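Local coordinates for PPR (Rhodospirillum centenum, PDB 1MZU), which senses light through a 4'-hydroxycinnamic acid chromophore in this N-terminal photoactive yellow protein domain of a probable sensor histidine kinase, at residues F84-D98 and V110-Y123. Numbering follows the deposited sequence.
Sequences FMDGVTSGTLDARFD and VQIRMQNAGVPDRY
Asn116 grips the turn between helix 78-89 and strand 94-102 with both ends of its side-chain amide. Its OD1 accepts from the backbone N of Leu93 at 2.8 Å, while ND2 donates to the carbonyl O of Gly91 at 3.1 Å, with that oxygen somewhat out of the amide plane. These two bonds fix the rotation of the amide; were Asn116 an alanine, Leu93 N and Gly91 O would both lose their partner across the contact, and the turn would probably be freer to shift. Further along, the strands pair antiparallel, with Ala95 opposite Met114 and Phe97 opposite Ile112 as hydrogen-bonded pairs.

On the face carrying Phe97 and Ile112, the contact is apolar. The Phe97 ring is swung between its own backbone N and carbonyl carbon (chi1 56°) and runs alongside Ile112, whose CB sits over one ring face, 4.1 Å from the centroid, in a CH-pi contact. The side chain of Ile112 is about 7 Å from the bound 4'-hydroxycinnamic acid (HC4). Met114 sends CE to CD1 of Phe84 at 3.7 Å. Phe84 in turn presents its ring edge to the face of Tyr123 in an offset edge-to-face pair, planes at 87°, and Val88 CG2 lies over a face of the same tyrosine ring. Leu93 CD2 packs against Tyr123 CD2 at 3.9 Å.

The opposite face, with Asp94, Arg96 and Arg113, is polar and largely charged: Arg113, bent at chi2 (66°), brings NH2 within 3.2 Å of Asp94 OD2, a salt bridge in which the carboxylate oxygen stands well out of the guanidinium plane, so charge rather than a directed N-H bond holds the pair.

Strand 122-128 pairs with the far side of strand 107-116 in the antiparallel PAS-fold sheet, where strand 94-102 forms one edge within this chain. Helix 78-89 packs on the apolar face through Phe80, which touches Phe97, Ile112 and Met114.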
loop_
_atom_site.group_PDB
_atom_site.type_symbol
_atom_site.label_atom_id
_atom_site.label_comp_id
_atom_site.label_asym_id
_atom_site.label_seq_id
_atom_site.Cartn_x
_atom_site.Cartn_y
_atom_site.Cartn_z
ATOM N N PHE A 84 10.623 0.417 -0.359
ATOM C CA PHE A 84 10.018 -0.901 -0.136
ATOM C C PHE A 84 11.043 -2.017 -0.380
ATOM O O PHE A 84 11.193 -2.903 0.461
ATOM C CB PHE A 84 8.771 -1.112 -1.031
ATOM C CG PHE A 84 8.160 -2.500 -0.919
ATOM C CD1 PHE A 84 7.371 -2.838 0.194
ATOM C CD2 PHE A 84 8.393 -3.481 -1.911
ATOM C CE1 PHE A 84 6.821 -4.130 0.331
ATOM C CE2 PHE A 84 7.843 -4.788 -1.789
ATOM C CZ PHE A 84 7.058 -5.108 -0.660
ATOM N N MET A 85 11.736 -1.954 -1.523
ATOM C CA MET A 85 12.753 -2.942 -1.924
ATOM C C MET A 85 13.890 -3.061 -0.911
ATOM O O MET A 85 14.335 -4.170 -0.610
ATOM C CB MET A 85 13.315 -2.615 -3.317
ATOM C CG MET A 85 14.320 -3.661 -3.898
ATOM S SD MET A 85 16.079 -3.445 -3.366
ATOM C CE MET A 85 16.867 -4.958 -3.976
ATOM N N ASP A 86 14.336 -1.916 -0.388
ATOM C CA ASP A 86 15.399 -1.848 0.612
ATOM C C ASP A 86 14.964 -2.418 1.948
ATOM O O ASP A 86 15.757 -3.048 2.636
ATOM C CB ASP A 86 15.883 -0.404 0.805
ATOM C CG ASP A 86 16.755 0.068 -0.330
ATOM O OD1 ASP A 86 17.507 -0.752 -0.889
ATOM O OD2 ASP A 86 16.692 1.264 -0.660
ATOM N N GLY A 87 13.686 -2.222 2.278
ATOM C CA GLY A 87 13.115 -2.731 3.517
ATOM C C GLY A 87 12.996 -4.247 3.540
ATOM O O GLY A 87 13.288 -4.869 4.561
ATOM N N VAL A 88 12.641 -4.832 2.390
ATOM C CA VAL A 88 12.492 -6.285 2.228
ATOM C C VAL A 88 13.856 -6.972 2.268
ATOM O O VAL A 88 14.040 -7.948 2.997
ATOM C CB VAL A 88 11.768 -6.638 0.886
ATOM C CG1 VAL A 88 11.612 -8.148 0.711
ATOM C CG2 VAL A 88 10.403 -6.005 0.848
ATOM N N THR A 89 14.805 -6.416 1.518
ATOM C CA THR A 89 16.173 -6.928 1.402
ATOM C C THR A 89 16.993 -6.839 2.704
ATOM O O THR A 89 17.969 -7.571 2.872
ATOM C CB THR A 89 16.905 -6.233 0.222
ATOM O OG1 THR A 89 16.050 -6.268 -0.925
ATOM C CG2 THR A 89 18.196 -6.956 -0.152
ATOM N N SER A 90 16.582 -5.964 3.623
ATOM C CA SER A 90 17.258 -5.819 4.914
ATOM C C SER A 90 16.475 -6.500 6.035
ATOM O O SER A 90 16.888 -6.464 7.206
ATOM C CB SER A 90 17.483 -4.343 5.254
ATOM O OG SER A 90 16.261 -3.681 5.541
ATOM N N GLY A 91 15.327 -7.079 5.670
ATOM C CA GLY A 91 14.469 -7.778 6.615
ATOM C C GLY A 91 13.521 -6.917 7.429
ATOM O O GLY A 91 12.504 -7.413 7.906
ATOM N N THR A 92 13.854 -5.636 7.591
ATOM C CA THR A 92 13.033 -4.701 8.361
ATOM C C THR A 92 12.543 -3.533 7.504
ATOM O O THR A 92 13.333 -2.698 7.056
ATOM C CB THR A 92 13.814 -4.131 9.584
ATOM O OG1 THR A 92 14.355 -5.208 10.354
ATOM C CG2 THR A 92 12.911 -3.292 10.502
ATOM N N LEU A 93 11.231 -3.486 7.291
ATOM C CA LEU A 93 10.601 -2.401 6.545
ATOM C C LEU A 93 10.004 -1.450 7.585
ATOM O O LEU A 93 9.212 -1.863 8.436
ATOM C CB LEU A 93 9.505 -2.925 5.590
ATOM C CG LEU A 93 8.683 -1.892 4.807
ATOM C CD1 LEU A 93 9.565 -1.043 3.909
ATOM C CD2 LEU A 93 7.598 -2.570 4.004
ATOM N N ASP A 94 10.440 -0.196 7.545
ATOM C CA ASP A 94 9.960 0.823 8.462
ATOM C C ASP A 94 10.205 2.189 7.851
ATOM O O ASP A 94 11.323 2.722 7.914
ATOM C CB ASP A 94 10.642 0.716 9.823
ATOM C CG ASP A 94 9.805 1.313 10.911
ATOM O OD1 ASP A 94 9.884 2.543 11.126
ATOM O OD2 ASP A 94 9.016 0.554 11.513
ATOM N N ALA A 95 9.144 2.762 7.290
ATOM C CA ALA A 95 9.242 4.052 6.629
ATOM C C ALA A 95 7.999 4.887 6.847
ATOM O O ALA A 95 6.888 4.357 6.950
ATOM C CB ALA A 95 9.489 3.857 5.138
ATOM N N ARG A 96 8.205 6.202 6.886
ATOM C CA ARG A 96 7.148 7.191 7.069
ATOM C C ARG A 96 7.570 8.367 6.195
ATOM O O ARG A 96 8.695 8.876 6.335
ATOM C CB ARG A 96 7.058 7.602 8.545
ATOM C CG ARG A 96 5.913 8.570 8.895
ATOM C CD ARG A 96 5.707 8.724 10.410
ATOM N NE ARG A 96 6.925 9.113 11.130
ATOM C CZ ARG A 96 7.463 8.429 12.141
ATOM N NH1 ARG A 96 6.898 7.309 12.576
ATOM N NH2 ARG A 96 8.602 8.836 12.688
ATOM N N PHE A 97 6.703 8.747 5.252
ATOM C CA PHE A 97 6.989 9.857 4.328
ATOM C C PHE A 97 5.728 10.437 3.703
ATOM O O PHE A 97 4.707 9.759 3.623
ATOM C CB PHE A 97 7.971 9.418 3.209
ATOM C CG PHE A 97 7.509 8.213 2.408
ATOM C CD1 PHE A 97 7.705 6.906 2.903
ATOM C CD2 PHE A 97 6.898 8.375 1.147
ATOM C CE1 PHE A 97 7.304 5.772 2.157
ATOM C CE2 PHE A 97 6.490 7.253 0.389
ATOM C CZ PHE A 97 6.696 5.948 0.894
ATOM N N ASP A 98 5.826 11.685 3.243
ATOM C CA ASP A 98 4.711 12.368 2.585
ATOM C C ASP A 98 4.745 12.027 1.094
ATOM O O ASP A 98 5.820 11.841 0.518
ATOM C CB ASP A 98 4.781 13.890 2.805
ATOM C CG ASP A 98 4.479 14.300 4.255
ATOM O OD1 ASP A 98 3.968 13.463 5.037
ATOM O OD2 ASP A 98 4.760 15.463 4.624
ATOM N N VAL A 110 -1.093 12.577 0.532
ATOM C CA VAL A 110 -1.178 11.550 1.589
ATOM C C VAL A 110 0.123 11.400 2.389
ATOM O O VAL A 110 1.172 11.860 1.967
ATOM C CB VAL A 110 -1.518 10.126 1.019
ATOM C CG1 VAL A 110 -2.938 10.055 0.518
ATOM C CG2 VAL A 110 -0.557 9.730 -0.113
ATOM N N GLN A 111 0.019 10.773 3.559
ATOM C CA GLN A 111 1.162 10.465 4.424
ATOM C C GLN A 111 1.171 8.931 4.369
ATOM O O GLN A 111 0.123 8.294 4.506
ATOM C CB GLN A 111 0.947 10.919 5.875
ATOM C CG GLN A 111 0.165 12.223 6.111
ATOM C CD GLN A 111 0.958 13.492 5.866
ATOM O OE1 GLN A 111 0.716 14.215 4.890
ATOM N NE2 GLN A 111 1.888 13.798 6.777
ATOM N N ILE A 112 2.338 8.345 4.121
ATOM C CA ILE A 112 2.466 6.888 3.998
ATOM C C ILE A 112 3.268 6.332 5.166
ATOM O O ILE A 112 4.249 6.932 5.585
ATOM C CB ILE A 112 3.183 6.502 2.646
ATOM C CG1 ILE A 112 2.429 7.062 1.430
ATOM C CG2 ILE A 112 3.407 4.986 2.526
ATOM C CD1 ILE A 112 1.026 6.522 1.203
ATOM N N ARG A 113 2.842 5.177 5.665
ATOM C CA ARG A 113 3.511 4.460 6.748
ATOM C C ARG A 113 3.652 3.021 6.261
ATOM O O ARG A 113 2.650 2.352 6.005
ATOM C CB ARG A 113 2.693 4.524 8.052
ATOM C CG ARG A 113 3.232 3.675 9.233
ATOM C CD ARG A 113 4.585 4.156 9.768
ATOM N NE ARG A 113 5.171 3.178 10.691
ATOM C CZ ARG A 113 6.174 3.420 11.534
ATOM N NH1 ARG A 113 6.740 4.619 11.598
ATOM N NH2 ARG A 113 6.597 2.457 12.341
ATOM N N MET A 114 4.896 2.573 6.113
ATOM C CA MET A 114 5.214 1.211 5.651
ATOM C C MET A 114 5.864 0.407 6.768
ATOM O O MET A 114 6.746 0.922 7.453
ATOM C CB MET A 114 6.199 1.255 4.479
ATOM C CG MET A 114 5.656 1.772 3.175
ATOM S SD MET A 114 6.804 1.462 1.830
ATOM C CE MET A 114 5.827 0.468 0.885
ATOM N N GLN A 115 5.442 -0.847 6.933
ATOM C CA GLN A 115 5.981 -1.749 7.965
ATOM C C GLN A 115 5.699 -3.234 7.729
ATOM O O GLN A 115 4.870 -3.583 6.890
ATOM C CB GLN A 115 5.528 -1.343 9.386
ATOM C CG GLN A 115 4.020 -1.216 9.603
ATOM C CD GLN A 115 3.689 -0.849 11.037
ATOM O OE1 GLN A 115 3.560 0.330 11.379
ATOM N NE2 GLN A 115 3.551 -1.860 11.886
ATOM N N ASN A 116 6.401 -4.092 8.484
ATOM C CA ASN A 116 6.261 -5.564 8.434
ATOM C C ASN A 116 4.968 -6.060 9.080
ATOM O O ASN A 116 4.361 -5.358 9.893
ATOM C CB ASN A 116 7.412 -6.243 9.192
ATOM C CG ASN A 116 8.720 -6.197 8.445
ATOM O OD1 ASN A 116 9.137 -5.151 7.977
ATOM N ND2 ASN A 116 9.395 -7.329 8.367
ATOM N N ALA A 117 4.602 -7.303 8.757
ATOM C CA ALA A 117 3.409 -7.962 9.296
ATOM C C ALA A 117 3.813 -9.100 10.228
ATOM O O ALA A 117 4.999 -9.446 10.314
ATOM C CB ALA A 117 2.547 -8.504 8.165
ATOM N N GLY A 118 2.812 -9.688 10.889
ATOM C CA GLY A 118 3.020 -10.801 11.808
ATOM C C GLY A 118 3.267 -12.107 11.088
ATOM O O GLY A 118 3.835 -13.048 11.649
ATOM N N VAL A 119 2.811 -12.153 9.839
ATOM C CA VAL A 119 2.969 -13.309 8.958
ATOM C C VAL A 119 4.235 -13.034 8.127
ATOM O O VAL A 119 4.459 -11.888 7.709
ATOM C CB VAL A 119 1.736 -13.451 8.004
ATOM C CG1 VAL A 119 1.803 -14.758 7.204
ATOM C CG2 VAL A 119 0.431 -13.370 8.790
ATOM N N PRO A 120 5.122 -14.046 7.955
ATOM C CA PRO A 120 6.339 -13.827 7.158
ATOM C C PRO A 120 6.024 -13.558 5.682
ATOM O O PRO A 120 4.972 -13.985 5.181
ATOM C CB PRO A 120 7.099 -15.140 7.342
ATOM C CG PRO A 120 6.725 -15.535 8.722
ATOM C CD PRO A 120 5.238 -15.313 8.707
ATOM N N ASP A 121 6.904 -12.787 5.030
ATOM C CA ASP A 121 6.796 -12.395 3.613
ATOM C C ASP A 121 5.647 -11.402 3.358
ATOM O O ASP A 121 5.431 -10.990 2.232
ATOM C CB ASP A 121 6.683 -13.643 2.688
ATOM C CG ASP A 121 6.677 -13.300 1.183
ATOM O OD1 ASP A 121 5.848 -13.873 0.440
ATOM O OD2 ASP A 121 7.494 -12.457 0.743
ATOM N N ARG A 122 4.934 -10.994 4.406
ATOM C CA ARG A 122 3.824 -10.046 4.262
ATOM C C ARG A 122 4.184 -8.670 4.813
ATOM O O ARG A 122 4.891 -8.568 5.812
ATOM C CB ARG A 122 2.532 -10.589 4.895
ATOM C CG ARG A 122 2.003 -11.878 4.252
ATOM C CD ARG A 122 1.843 -11.768 2.725
ATOM N NE ARG A 122 1.985 -13.061 2.052
ATOM C CZ ARG A 122 1.017 -13.967 1.939
ATOM N NH1 ARG A 122 -0.188 -13.739 2.455
ATOM N NH2 ARG A 122 1.245 -15.101 1.296
ATOM N N TYR A 123 3.763 -7.617 4.107
ATOM C CA TYR A 123 4.066 -6.234 4.484
ATOM C C TYR A 123 2.845 -5.332 4.363
ATOM O O TYR A 123 1.988 -5.541 3.506
ATOM C CB TYR A 123 5.191 -5.671 3.594
ATOM C CG TYR A 123 6.448 -6.509 3.563
ATOM C CD1 TYR A 123 6.629 -7.506 2.573
ATOM C CD2 TYR A 123 7.429 -6.379 4.569
ATOM C CE1 TYR A 123 7.761 -8.369 2.595
ATOM C CE2 TYR A 123 8.574 -7.239 4.598
ATOM C CZ TYR A 123 8.724 -8.229 3.611
ATOM O OH TYR A 123 9.807 -9.080 3.639
#